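Local coordinates for protein putative (Helicobacter pylori, PDB 4O8S) that probably transfers nucleotides, being a member of the nucleotidyltransferase superfamily related to AbiEii toxins of type IV toxin-antitoxin systems, at residues Ile126-Asp139 and His163-Phe175. Numbering follows the deposited sequence.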
# COMPACT_ATOMS: atom_id res chain seq x y z
N ILE A 126 -7.61 -6.28 1.97
CA ILE A 126 -6.97 -5.64 3.10
C ILE A 126 -6.05 -6.60 3.85
O ILE A 126 -4.93 -6.22 4.27
CB ILE A 126 -8.01 -5.08 4.11
CG1 ILE A 126 -8.73 -3.87 3.52
CG2 ILE A 126 -7.35 -4.67 5.42
CD1 ILE A 126 -7.86 -2.65 3.50
N GLU A 127 -6.51 -7.83 4.05
CA GLU A 127 -5.70 -8.76 4.84
C GLU A 127 -4.37 -9.08 4.15
O GLU A 127 -3.37 -9.31 4.82
CB GLU A 127 -6.49 -10.02 5.24
CG GLU A 127 -7.12 -10.82 4.11
CD GLU A 127 -7.44 -12.27 4.51
OE1 GLU A 127 -7.62 -13.11 3.59
OE2 GLU A 127 -7.52 -12.55 5.73
N ARG A 128 -4.35 -9.07 2.83
CA ARG A 128 -3.09 -9.30 2.10
C ARG A 128 -2.18 -8.07 2.27
O ARG A 128 -0.97 -8.20 2.46
CB ARG A 128 -3.39 -9.56 0.62
CG ARG A 128 -2.21 -10.05 -0.24
CD ARG A 128 -2.73 -10.39 -1.64
NE ARG A 128 -1.70 -10.73 -2.64
CZ ARG A 128 -1.49 -11.96 -3.12
NH1 ARG A 128 -2.21 -12.99 -2.69
NH2 ARG A 128 -0.54 -12.16 -4.03
N ILE A 129 -2.77 -6.88 2.22
CA ILE A 129 -1.98 -5.68 2.45
C ILE A 129 -1.35 -5.68 3.85
O ILE A 129 -0.17 -5.35 4.01
CB ILE A 129 -2.79 -4.41 2.19
CG1 ILE A 129 -3.28 -4.43 0.73
CG2 ILE A 129 -1.93 -3.17 2.47
CD1 ILE A 129 -4.40 -3.43 0.41
N ILE A 130 -2.13 -6.05 4.86
CA ILE A 130 -1.64 -6.13 6.24
C ILE A 130 -0.47 -7.11 6.32
O ILE A 130 0.59 -6.80 6.88
CB ILE A 130 -2.74 -6.62 7.21
CG1 ILE A 130 -3.93 -5.65 7.25
CG2 ILE A 130 -2.19 -6.75 8.62
CD1 ILE A 130 -5.06 -6.11 8.13
N ASP A 131 -0.68 -8.31 5.77
CA ASP A 131 0.30 -9.40 5.79
C ASP A 131 1.62 -8.93 5.16
O ASP A 131 2.70 -9.11 5.74
CB ASP A 131 -0.29 -10.60 5.04
CG ASP A 131 0.56 -11.87 5.16
OD1 ASP A 131 1.29 -12.06 6.16
OD2 ASP A 131 0.47 -12.70 4.22
N ASN A 132 1.53 -8.31 3.99
CA ASN A 132 2.72 -7.79 3.33
C ASN A 132 3.39 -6.63 4.06
O ASN A 132 4.60 -6.47 3.98
CB ASN A 132 2.40 -7.39 1.89
CG ASN A 132 2.03 -8.58 1.03
OD1 ASN A 132 2.26 -9.73 1.41
ND2 ASN A 132 1.45 -8.32 -0.15
N LYS A 133 2.61 -5.81 4.76
CA LYS A 133 3.20 -4.72 5.54
C LYS A 133 4.00 -5.28 6.71
O LYS A 133 5.11 -4.83 7.00
CB LYS A 133 2.12 -3.76 6.05
CG LYS A 133 1.77 -2.64 5.09
CD LYS A 133 2.82 -1.54 5.17
CE LYS A 133 2.63 -0.53 4.06
NZ LYS A 133 3.59 0.62 4.20
N LEU A 134 3.45 -6.28 7.38
CA LEU A 134 4.13 -6.87 8.52
C LEU A 134 5.42 -7.59 8.11
O LEU A 134 6.43 -7.50 8.80
CB LEU A 134 3.20 -7.82 9.28
CG LEU A 134 2.12 -7.07 10.07
CD1 LEU A 134 1.02 -8.01 10.52
CD2 LEU A 134 2.74 -6.36 11.26
N CYS A 135 5.38 -8.28 6.97
CA CYS A 135 6.57 -8.93 6.43
C CYS A 135 7.66 -7.89 6.19
O CYS A 135 8.80 -8.07 6.61
CB CYS A 135 6.26 -9.65 5.12
SG CYS A 135 5.31 -11.16 5.35
N ALA A 136 7.29 -6.80 5.53
CA ALA A 136 8.26 -5.79 5.13
C ALA A 136 8.87 -5.02 6.29
O ALA A 136 10.01 -4.57 6.21
CB ALA A 136 7.63 -4.80 4.13
N CYS A 137 8.12 -4.81 7.37
CA CYS A 137 8.65 -3.98 8.44
C CYS A 137 8.97 -4.76 9.70
O CYS A 137 9.58 -4.22 10.62
CB CYS A 137 7.70 -2.83 8.77
SG CYS A 137 6.25 -3.33 9.75
N PHE A 138 8.60 -6.04 9.75
CA PHE A 138 8.77 -6.79 10.99
C PHE A 138 9.32 -8.22 10.91
O PHE A 138 10.33 -8.52 11.55
CB PHE A 138 7.47 -6.76 11.80
CG PHE A 138 7.53 -7.56 13.05
CD1 PHE A 138 8.49 -7.29 14.03
CD2 PHE A 138 6.63 -8.59 13.27
CE1 PHE A 138 8.55 -8.04 15.20
CE2 PHE A 138 6.68 -9.35 14.44
CZ PHE A 138 7.64 -9.08 15.40
N ASP A 139 8.68 -9.12 10.17
CA ASP A 139 9.07 -10.54 10.24
C ASP A 139 9.33 -11.25 8.90
O ASP A 139 9.36 -12.49 8.85
CB ASP A 139 8.06 -11.34 11.06
CG ASP A 139 6.63 -11.19 10.53
OD1 ASP A 139 6.44 -10.66 9.41
OD2 ASP A 139 5.69 -11.60 11.25
N HIS A 163 -10.42 -6.85 9.83
CA HIS A 163 -9.70 -7.66 8.84
C HIS A 163 -8.49 -8.36 9.43
O HIS A 163 -7.81 -9.12 8.75
CB HIS A 163 -9.28 -6.80 7.66
CG HIS A 163 -10.44 -6.29 6.85
ND1 HIS A 163 -10.96 -6.99 5.78
CD2 HIS A 163 -11.17 -5.16 6.96
CE1 HIS A 163 -11.96 -6.29 5.25
NE2 HIS A 163 -12.11 -5.18 5.96
N PHE A 164 -8.19 -8.09 10.70
CA PHE A 164 -7.11 -8.81 11.34
C PHE A 164 -7.63 -10.16 11.84
O PHE A 164 -8.71 -10.23 12.41
CB PHE A 164 -6.56 -8.02 12.52
CG PHE A 164 -5.75 -6.82 12.12
CD1 PHE A 164 -6.38 -5.66 11.67
CD2 PHE A 164 -4.37 -6.86 12.18
CE1 PHE A 164 -5.64 -4.55 11.28
CE2 PHE A 164 -3.60 -5.74 11.80
CZ PHE A 164 -4.25 -4.58 11.35
N ASN A 165 -6.86 -11.22 11.63
CA ASN A 165 -7.13 -12.47 12.35
C ASN A 165 -6.11 -12.65 13.48
O ASN A 165 -5.26 -11.78 13.69
CB ASN A 165 -7.15 -13.66 11.39
CG ASN A 165 -5.84 -13.81 10.61
OD1 ASN A 165 -4.75 -13.53 11.11
ND2 ASN A 165 -5.96 -14.28 9.36
N LEU A 166 -6.18 -13.78 14.19
CA LEU A 166 -5.27 -14.03 15.31
C LEU A 166 -3.81 -13.92 14.92
O LEU A 166 -3.00 -13.35 15.66
CB LEU A 166 -5.51 -15.41 15.94
CG LEU A 166 -6.55 -15.44 17.07
CD1 LEU A 166 -6.87 -16.88 17.49
CD2 LEU A 166 -6.06 -14.63 18.25
N ASP A 167 -3.47 -14.46 13.76
CA ASP A 167 -2.08 -14.46 13.32
C ASP A 167 -1.60 -13.04 13.02
O ASP A 167 -0.52 -12.64 13.46
CB ASP A 167 -1.90 -15.37 12.10
CG ASP A 167 -0.51 -15.25 11.49
OD1 ASP A 167 0.43 -15.89 12.02
OD2 ASP A 167 -0.35 -14.51 10.47
N LEU A 168 -2.39 -12.28 12.27
CA LEU A 168 -2.03 -10.91 11.94
C LEU A 168 -1.95 -10.04 13.20
O LEU A 168 -1.01 -9.26 13.37
CB LEU A 168 -3.03 -10.31 10.95
CG LEU A 168 -3.09 -10.95 9.57
CD1 LEU A 168 -4.20 -10.32 8.74
CD2 LEU A 168 -1.75 -10.80 8.85
N ALA A 169 -2.96 -10.19 14.07
CA ALA A 169 -3.01 -9.44 15.32
C ALA A 169 -1.83 -9.77 16.20
O ALA A 169 -1.21 -8.87 16.80
CB ALA A 169 -4.31 -9.71 16.06
N SER A 170 -1.50 -11.05 16.28
CA SER A 170 -0.39 -11.48 17.12
C SER A 170 0.91 -10.85 16.65
O SER A 170 1.71 -10.36 17.45
CB SER A 170 -0.27 -13.00 17.16
OG SER A 170 0.85 -13.38 17.94
N ARG A 171 1.12 -10.85 15.33
CA ARG A 171 2.31 -10.25 14.75
C ARG A 171 2.33 -8.73 14.94
O ARG A 171 3.38 -8.14 15.20
CB ARG A 171 2.42 -10.61 13.26
CG ARG A 171 2.52 -12.12 12.99
CD ARG A 171 2.14 -12.47 11.54
NE ARG A 171 3.08 -11.91 10.57
CZ ARG A 171 2.83 -11.79 9.26
NH1 ARG A 171 1.66 -12.18 8.77
NH2 ARG A 171 3.75 -11.27 8.45
N LEU A 172 1.16 -8.10 14.82
CA LEU A 172 1.07 -6.65 14.96
C LEU A 172 1.41 -6.26 16.39
O LEU A 172 2.13 -5.29 16.61
CB LEU A 172 -0.34 -6.17 14.62
CG LEU A 172 -0.56 -4.66 14.73
CD1 LEU A 172 0.14 -3.92 13.59
CD2 LEU A 172 -2.05 -4.35 14.75
N LYS A 173 0.90 -7.04 17.35
CA LYS A 173 1.19 -6.88 18.77
C LYS A 173 2.69 -7.02 19.03
O LYS A 173 3.29 -6.19 19.72
CB LYS A 173 0.41 -7.91 19.59
CG LYS A 173 0.51 -7.76 21.10
CD LYS A 173 -0.38 -8.77 21.83
CE LYS A 173 -0.15 -8.73 23.34
NZ LYS A 173 -1.07 -9.63 24.10
N ASP A 174 3.29 -8.06 18.46
CA ASP A 174 4.72 -8.30 18.59
C ASP A 174 5.52 -7.11 18.05
O ASP A 174 6.47 -6.64 18.69
CB ASP A 174 5.08 -9.57 17.81
CG ASP A 174 6.30 -10.29 18.38
OD1 ASP A 174 7.25 -9.63 18.85
OD2 ASP A 174 6.30 -11.54 18.33
N PHE A 175 5.10 -6.61 16.89
CA PHE A 175 5.78 -5.48 16.24
C PHE A 175 5.69 -4.20 17.06
O PHE A 175 6.62 -3.39 17.05
CB PHE A 175 5.15 -5.25 14.86
CG PHE A 175 5.48 -3.91 14.24
CD1 PHE A 175 6.77 -3.64 13.79
CD2 PHE A 175 4.49 -2.94 14.07
CE1 PHE A 175 7.09 -2.40 13.19
CE2 PHE A 175 4.79 -1.70 13.47
CZ PHE A 175 6.09 -1.43 13.04
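Arg171 reaches across from helix 166-175 and lodges its side chain among Asp131, Leu134, Cys135 and Asp139, a knob-into-hole fit made by a charged residue. A bend at chi3 (66°) turns the guanidinium so that its NE and NH2 edge lies side-on to Asp139, the two planes nearly coplanar. Arg171 NE meets the syn lone pair of Asp139 OD2 at 2.7 Å, while NH2 gives a straight bond to OD1 of the same carboxylate. The remaining nitrogen, Arg171 NH1, donates to Asp131 OD1 at 2.6 Å, almost in line with that C-O bond, and the Asp131 carboxylate stands nearly perpendicular to the guanidinium. Leu134 CB covers one guanidinium face, and Asp167, one turn earlier, adds a longer salt bridge, so three carboxylates probably stabilise the positive charge. Such ion pairing borders a helix-helix packing in which the axes of helices 126-139 and 166-175 point broadly the same way, 31° apart, and approach to 10.2 Å in the helical part of this AbiEii-family protein, with helix 147-159 between them in sequence. Where helix 126-139 widens into a pi-type turn, the side chains of Phe138 and Phe175 pass one another head to tail. Phe175 CB sits over the Phe138 ring, 4.0 Å from its centroid, and the rings form an offset edge-to-face pair with planes at 60°. Cys137 SG lies over one face of the Phe175 ring, 4.0 Å from the ring centroid, and Phe175 also touches Leu182 and Tyr186 of helix 179-192. At the other end, Ile130 CD1 rests over the centre of the Phe164 ring.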